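Local coordinates for aminotransferase (Neisseria meningitidis Z2491, PDB 3JTX), which probably transfers amino groups between amino acids and 2-oxo acids, using a pyridoxal 5'-phosphate cofactor held as a Schiff base on a lysine, at residues N77-D89 against S211-Q225. Numbering follows the deposited sequence.
Sequences NWLKRRYDGLTVD and SEIYFDGNKPLGCLQ. With GOL (glycerol), chain E.
Arg82, in the last turn of its helix, reaches into residues 211-220 and grips them at three points. Its CG lies anti to the backbone N (chi1 170°), and a bend at chi2 carries the guanidinium between Glu212 and Pro220. NE donates to the syn lone pair of Glu212 OE2 at 2.8 Å, closing a salt bridge almost in the guanidinium plane, while Ser211 OG takes the anti lone pair of the same oxygen. Two donors thus grip OE2, which would probably favour the charged carboxylate. NH2 serves two carbonyls, Ser211 O at 3.1 Å from above the carbonyl plane and Pro220 O at 2.9 Å on an in-plane lone pair. The guanidinium is sandwiched, Lys219 CB over one face and Tyr83 CE1 over the opposite one, offset toward the rim. The Trp78 ring, one face of which carries Arg82 CB, points its CZ2 edge at Glu212 OE2 (3.5 Å), and a water joins Trp78 NE1 to Glu212 OE1. Lys219 bends at chi3 to bring NZ 3.4 Å from Arg82 O, a weak bond; a water also links the two atoms, and NZ donates separately to O3 of a glycerol.

The Tyr83 ring meets the extended Gln225 side chain at about a right angle, the amide plane turned 81° from the ring, with OE1 at the ring edge 3.3 Å from CD1. The Gly222 backbone N lies beside CE1 of Tyr83. Leu86 CD2 rests 3.8 Å from Leu224 CB.

In the large domain expected of a fold-type I aminotransferase, the contact ties the end of helix 69-82 and the turn after it to the chain between strand 203-207 and helix 223-229 and to the start of that helix; Trp78 also meets Trp290 of helix 280-291.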
loop_
_atom_site.group_PDB
_atom_site.type_symbol
_atom_site.label_atom_id
_atom_site.label_comp_id
_atom_site.label_asym_id
_atom_site.label_seq_id
_atom_site.Cartn_x
_atom_site.Cartn_y
_atom_site.Cartn_z
ATOM N N ASN A 77 8.931 6.005 -21.733
ATOM C CA ASN A 77 9.763 5.454 -22.795
ATOM C C ASN A 77 9.319 4.051 -23.204
ATOM O O ASN A 77 9.250 3.749 -24.393
ATOM C CB ASN A 77 11.230 5.416 -22.379
ATOM C CG ASN A 77 11.847 6.801 -22.244
ATOM O OD1 ASN A 77 11.315 7.785 -22.755
ATOM N ND2 ASN A 77 12.970 6.881 -21.534
ATOM N N TRP A 78 9.023 3.205 -22.218
ATOM C CA TRP A 78 8.493 1.867 -22.478
ATOM C C TRP A 78 7.184 1.895 -23.285
ATOM O O TRP A 78 7.033 1.147 -24.257
ATOM C CB TRP A 78 8.262 1.084 -21.178
ATOM C CG TRP A 78 7.702 -0.274 -21.456
ATOM C CD1 TRP A 78 8.389 -1.373 -21.902
ATOM C CD2 TRP A 78 6.331 -0.673 -21.355
ATOM N NE1 TRP A 78 7.531 -2.426 -22.071
ATOM C CE2 TRP A 78 6.261 -2.026 -21.742
ATOM C CE3 TRP A 78 5.163 -0.020 -20.969
ATOM C CZ2 TRP A 78 5.057 -2.741 -21.760
ATOM C CZ3 TRP A 78 3.967 -0.731 -20.971
ATOM C CH2 TRP A 78 3.926 -2.077 -21.367
ATOM N N LEU A 79 6.259 2.768 -22.887
ATOM C CA LEU A 79 4.977 2.922 -23.591
ATOM C C LEU A 79 5.170 3.303 -25.068
ATOM O O LEU A 79 4.455 2.816 -25.941
ATOM C CB LEU A 79 4.104 3.989 -22.910
ATOM C CG LEU A 79 3.466 3.617 -21.559
ATOM C CD1 LEU A 79 2.957 4.866 -20.861
ATOM C CD2 LEU A 79 2.324 2.592 -21.705
ATOM N N LYS A 80 6.103 4.213 -25.329
ATOM C CA LYS A 80 6.384 4.646 -26.697
ATOM C C LYS A 80 6.933 3.501 -27.543
ATOM O O LYS A 80 6.556 3.360 -28.719
ATOM C CB LYS A 80 7.368 5.820 -26.720
ATOM C CG LYS A 80 7.412 6.498 -28.082
ATOM C CD LYS A 80 8.207 7.805 -28.082
ATOM C CE LYS A 80 8.216 8.401 -29.487
ATOM N NZ LYS A 80 9.218 9.502 -29.622
ATOM N N ARG A 81 7.827 2.703 -26.954
ATOM C CA ARG A 81 8.370 1.526 -27.636
ATOM C C ARG A 81 7.303 0.472 -27.877
ATOM O O ARG A 81 7.261 -0.152 -28.933
ATOM C CB ARG A 81 9.505 0.903 -26.823
ATOM C CG ARG A 81 10.792 1.735 -26.799
ATOM C CD ARG A 81 12.009 0.902 -26.377
ATOM N NE ARG A 81 11.792 0.099 -25.175
ATOM C CZ ARG A 81 11.850 0.565 -23.928
ATOM N NH1 ARG A 81 12.114 1.849 -23.700
ATOM N NH2 ARG A 81 11.649 -0.255 -22.903
ATOM N N ARG A 82 6.451 0.261 -26.882
ATOM C CA ARG A 82 5.539 -0.868 -26.881
ATOM C C ARG A 82 4.296 -0.627 -27.740
ATOM O O ARG A 82 3.781 -1.577 -28.359
ATOM C CB ARG A 82 5.125 -1.197 -25.431
ATOM C CG ARG A 82 3.987 -2.211 -25.297
ATOM C CD ARG A 82 4.346 -3.584 -25.864
ATOM N NE ARG A 82 3.255 -4.524 -25.647
ATOM C CZ ARG A 82 2.144 -4.580 -26.376
ATOM N NH1 ARG A 82 1.993 -3.794 -27.433
ATOM N NH2 ARG A 82 1.197 -5.459 -26.069
ATOM N N TYR A 83 3.830 0.626 -27.773
ATOM C CA TYR A 83 2.599 0.998 -28.475
ATOM C C TYR A 83 2.870 1.932 -29.661
ATOM O O TYR A 83 2.174 2.939 -29.864
ATOM C CB TYR A 83 1.585 1.580 -27.476
ATOM C CG TYR A 83 1.232 0.566 -26.407
ATOM C CD1 TYR A 83 0.453 -0.555 -26.703
ATOM C CD2 TYR A 83 1.725 0.688 -25.114
ATOM C CE1 TYR A 83 0.144 -1.505 -25.721
ATOM C CE2 TYR A 83 1.427 -0.245 -24.143
ATOM C CZ TYR A 83 0.638 -1.343 -24.444
ATOM O OH TYR A 83 0.388 -2.266 -23.451
ATOM N N ASP A 84 3.906 1.578 -30.426
ATOM C CA ASP A 84 4.174 2.149 -31.732
ATOM C C ASP A 84 4.146 3.675 -31.744
ATOM O O ASP A 84 3.460 4.280 -32.562
ATOM C CB ASP A 84 3.178 1.581 -32.748
ATOM C CG ASP A 84 3.616 1.815 -34.184
ATOM O OD1 ASP A 84 4.841 1.898 -34.432
ATOM O OD2 ASP A 84 2.734 1.939 -35.055
ATOM N N GLY A 85 4.898 4.282 -30.828
ATOM C CA GLY A 85 5.048 5.736 -30.766
ATOM C C GLY A 85 4.113 6.491 -29.840
ATOM O O GLY A 85 4.178 7.710 -29.767
ATOM N N LEU A 86 3.257 5.775 -29.111
ATOM C CA LEU A 86 2.390 6.388 -28.112
ATOM C C LEU A 86 3.193 7.327 -27.214
ATOM O O LEU A 86 4.174 6.908 -26.611
ATOM C CB LEU A 86 1.727 5.305 -27.248
ATOM C CG LEU A 86 0.602 5.762 -26.308
ATOM C CD1 LEU A 86 -0.657 6.136 -27.102
ATOM C CD2 LEU A 86 0.311 4.671 -25.323
ATOM N N THR A 87 2.773 8.593 -27.156
ATOM C CA THR A 87 3.438 9.609 -26.351
ATOM C C THR A 87 2.584 9.956 -25.125
ATOM O O THR A 87 1.491 10.521 -25.247
ATOM C CB THR A 87 3.715 10.882 -27.160
ATOM O OG1 THR A 87 2.483 11.409 -27.666
ATOM C CG2 THR A 87 4.652 10.575 -28.329
ATOM N N VAL A 88 3.104 9.604 -23.952
ATOM C CA VAL A 88 2.443 9.805 -22.670
ATOM C C VAL A 88 3.400 10.630 -21.805
ATOM O O VAL A 88 4.586 10.325 -21.717
ATOM C CB VAL A 88 2.140 8.427 -22.011
ATOM C CG1 VAL A 88 1.601 8.570 -20.579
ATOM C CG2 VAL A 88 1.173 7.623 -22.888
ATOM N N ASP A 89 2.894 11.675 -21.173
ATOM C CA ASP A 89 3.763 12.656 -20.503
ATOM C C ASP A 89 4.149 12.165 -19.108
ATOM O O ASP A 89 3.296 12.029 -18.250
ATOM C CB ASP A 89 3.028 14.011 -20.441
ATOM C CG ASP A 89 3.887 15.143 -19.883
ATOM O OD1 ASP A 89 4.913 14.892 -19.219
ATOM O OD2 ASP A 89 3.512 16.309 -20.117
ATOM N N SER A 211 -0.180 -7.824 -20.820
ATOM C CA SER A 211 0.115 -7.253 -22.149
ATOM C C SER A 211 1.338 -7.857 -22.852
ATOM O O SER A 211 1.421 -7.821 -24.095
ATOM C CB SER A 211 0.319 -5.735 -22.059
ATOM O OG SER A 211 1.529 -5.427 -21.400
ATOM N N GLU A 212 2.299 -8.372 -22.078
ATOM C CA GLU A 212 3.552 -8.881 -22.656
ATOM C C GLU A 212 3.591 -10.385 -22.835
ATOM O O GLU A 212 4.566 -10.900 -23.354
ATOM C CB GLU A 212 4.760 -8.446 -21.816
ATOM C CG GLU A 212 4.826 -6.947 -21.610
ATOM C CD GLU A 212 4.666 -6.225 -22.917
ATOM O OE1 GLU A 212 5.579 -6.353 -23.752
ATOM O OE2 GLU A 212 3.605 -5.596 -23.135
ATOM N N ILE A 213 2.544 -11.092 -22.413
ATOM C CA ILE A 213 2.485 -12.539 -22.598
ATOM C C ILE A 213 1.609 -12.818 -23.822
ATOM O O ILE A 213 0.372 -12.852 -23.724
ATOM C CB ILE A 213 1.956 -13.274 -21.332
ATOM C CG1 ILE A 213 2.686 -12.792 -20.056
ATOM C CG2 ILE A 213 2.093 -14.762 -21.508
ATOM C CD1 ILE A 213 4.187 -12.898 -20.084
ATOM N N TYR A 214 2.273 -12.992 -24.969
ATOM C CA TYR A 214 1.608 -13.156 -26.261
ATOM C C TYR A 214 2.449 -14.012 -27.202
ATOM O O TYR A 214 3.582 -14.367 -26.883
ATOM C CB TYR A 214 1.303 -11.787 -26.908
ATOM C CG TYR A 214 2.517 -10.904 -27.194
ATOM C CD1 TYR A 214 3.289 -11.089 -28.337
ATOM C CD2 TYR A 214 2.872 -9.875 -26.333
ATOM C CE1 TYR A 214 4.399 -10.277 -28.606
ATOM C CE2 TYR A 214 3.981 -9.064 -26.583
ATOM C CZ TYR A 214 4.741 -9.273 -27.731
ATOM O OH TYR A 214 5.839 -8.473 -28.014
ATOM N N PHE A 215 1.890 -14.314 -28.370
ATOM C CA PHE A 215 2.454 -15.286 -29.290
ATOM C C PHE A 215 2.769 -14.692 -30.652
ATOM O O PHE A 215 2.161 -13.704 -31.073
ATOM C CB PHE A 215 1.474 -16.462 -29.432
ATOM C CG PHE A 215 0.896 -16.895 -28.118
ATOM C CD1 PHE A 215 1.711 -17.467 -27.151
ATOM C CD2 PHE A 215 -0.434 -16.660 -27.817
ATOM C CE1 PHE A 215 1.209 -17.817 -25.906
ATOM C CE2 PHE A 215 -0.945 -17.005 -26.577
ATOM C CZ PHE A 215 -0.125 -17.584 -25.617
ATOM N N ASP A 216 3.761 -15.287 -31.314
ATOM C CA ASP A 216 3.971 -15.113 -32.753
ATOM C C ASP A 216 3.961 -13.655 -33.214
ATOM O O ASP A 216 3.426 -13.346 -34.281
ATOM C CB ASP A 216 2.894 -15.913 -33.514
ATOM C CG ASP A 216 3.025 -17.435 -33.318
ATOM O OD1 ASP A 216 4.120 -17.970 -33.612
ATOM O OD2 ASP A 216 2.042 -18.109 -32.905
ATOM N N GLY A 217 4.530 -12.752 -32.421
ATOM C CA GLY A 217 4.592 -11.336 -32.804
ATOM C C GLY A 217 3.285 -10.535 -32.761
ATOM O O GLY A 217 3.255 -9.362 -33.174
ATOM N N ASN A 218 2.207 -11.137 -32.254
ATOM C CA ASN A 218 0.892 -10.493 -32.245
ATOM C C ASN A 218 0.652 -9.787 -30.915
ATOM O O ASN A 218 0.022 -10.346 -30.007
ATOM C CB ASN A 218 -0.212 -11.519 -32.516
ATOM C CG ASN A 218 -0.162 -12.075 -33.925
ATOM O OD1 ASN A 218 0.151 -11.364 -34.872
ATOM N ND2 ASN A 218 -0.483 -13.351 -34.067
ATOM N N LYS A 219 1.159 -8.556 -30.818
ATOM C CA LYS A 219 1.137 -7.766 -29.590
ATOM C C LYS A 219 -0.280 -7.298 -29.262
ATOM O O LYS A 219 -0.954 -6.754 -30.129
ATOM C CB LYS A 219 2.065 -6.549 -29.725
ATOM C CG LYS A 219 3.476 -6.884 -30.141
ATOM C CD LYS A 219 4.484 -5.799 -29.827
ATOM C CE LYS A 219 4.177 -4.486 -30.494
ATOM N NZ LYS A 219 5.399 -3.619 -30.580
ATOM N N PRO A 220 -0.749 -7.527 -28.017
ATOM C CA PRO A 220 -2.092 -7.057 -27.686
ATOM C C PRO A 220 -2.239 -5.538 -27.742
ATOM O O PRO A 220 -1.388 -4.795 -27.236
ATOM C CB PRO A 220 -2.294 -7.525 -26.237
ATOM C CG PRO A 220 -1.357 -8.686 -26.068
ATOM C CD PRO A 220 -0.222 -8.487 -27.028
ATOM N N LEU A 221 -3.333 -5.109 -28.353
ATOM C CA LEU A 221 -3.785 -3.736 -28.306
ATOM C C LEU A 221 -4.040 -3.329 -26.850
ATOM O O LEU A 221 -4.595 -4.111 -26.056
ATOM C CB LEU A 221 -5.078 -3.617 -29.128
ATOM C CG LEU A 221 -5.846 -2.291 -29.220
ATOM C CD1 LEU A 221 -5.028 -1.183 -29.915
ATOM C CD2 LEU A 221 -7.186 -2.521 -29.968
ATOM N N GLY A 222 -3.614 -2.117 -26.498
ATOM C CA GLY A 222 -3.865 -1.552 -25.177
ATOM C C GLY A 222 -4.884 -0.414 -25.261
ATOM O O GLY A 222 -5.166 0.117 -26.343
ATOM N N CYS A 223 -5.456 -0.079 -24.113
ATOM C CA CYS A 223 -6.493 0.959 -24.017
ATOM C C CYS A 223 -6.018 2.299 -24.585
ATOM O O CYS A 223 -6.697 2.924 -25.398
ATOM C CB CYS A 223 -6.915 1.129 -22.553
ATOM S SG CYS A 223 -8.075 2.495 -22.226
ATOM N N LEU A 224 -4.839 2.746 -24.155
ATOM C CA LEU A 224 -4.341 4.068 -24.598
ATOM C C LEU A 224 -4.034 4.088 -26.096
ATOM O O LEU A 224 -4.323 5.058 -26.782
ATOM C CB LEU A 224 -3.122 4.516 -23.769
ATOM C CG LEU A 224 -3.339 4.691 -22.258
ATOM C CD1 LEU A 224 -2.127 5.355 -21.584
ATOM C CD2 LEU A 224 -4.624 5.498 -21.970
ATOM N N GLN A 225 -3.513 2.980 -26.608
ATOM C CA GLN A 225 -3.273 2.832 -28.039
ATOM C C GLN A 225 -4.588 2.805 -28.836
ATOM O O GLN A 225 -4.667 3.362 -29.917
ATOM C CB GLN A 225 -2.481 1.535 -28.292
ATOM C CG GLN A 225 -2.226 1.221 -29.765
ATOM C CD GLN A 225 -1.343 0.003 -29.947
ATOM O OE1 GLN A 225 -1.512 -1.002 -29.259
ATOM N NE2 GLN A 225 -0.380 0.097 -30.877
HETATM C C1 GOL E . 10.329 -2.836 -27.470
HETATM O O1 GOL E . 11.016 -2.240 -26.392
HETATM C C2 GOL E . 9.050 -3.509 -27.001
HETATM O O2 GOL E . 8.466 -2.768 -25.944
HETATM C C3 GOL E . 8.112 -3.636 -28.186
HETATM O O3 GOL E . 6.880 -4.238 -27.875
HETATM O O HOH W 1 7.840 -5.331 -22.633
HETATM O O HOH W 2 5.241 -0.958 -30.919
HETATM O O HOH W 3 0.123 -3.283 -29.582
HETATM O O HOH W 4 2.185 -1.834 -30.870
HETATM O O HOH W 5 -1.477 -3.983 -24.216
#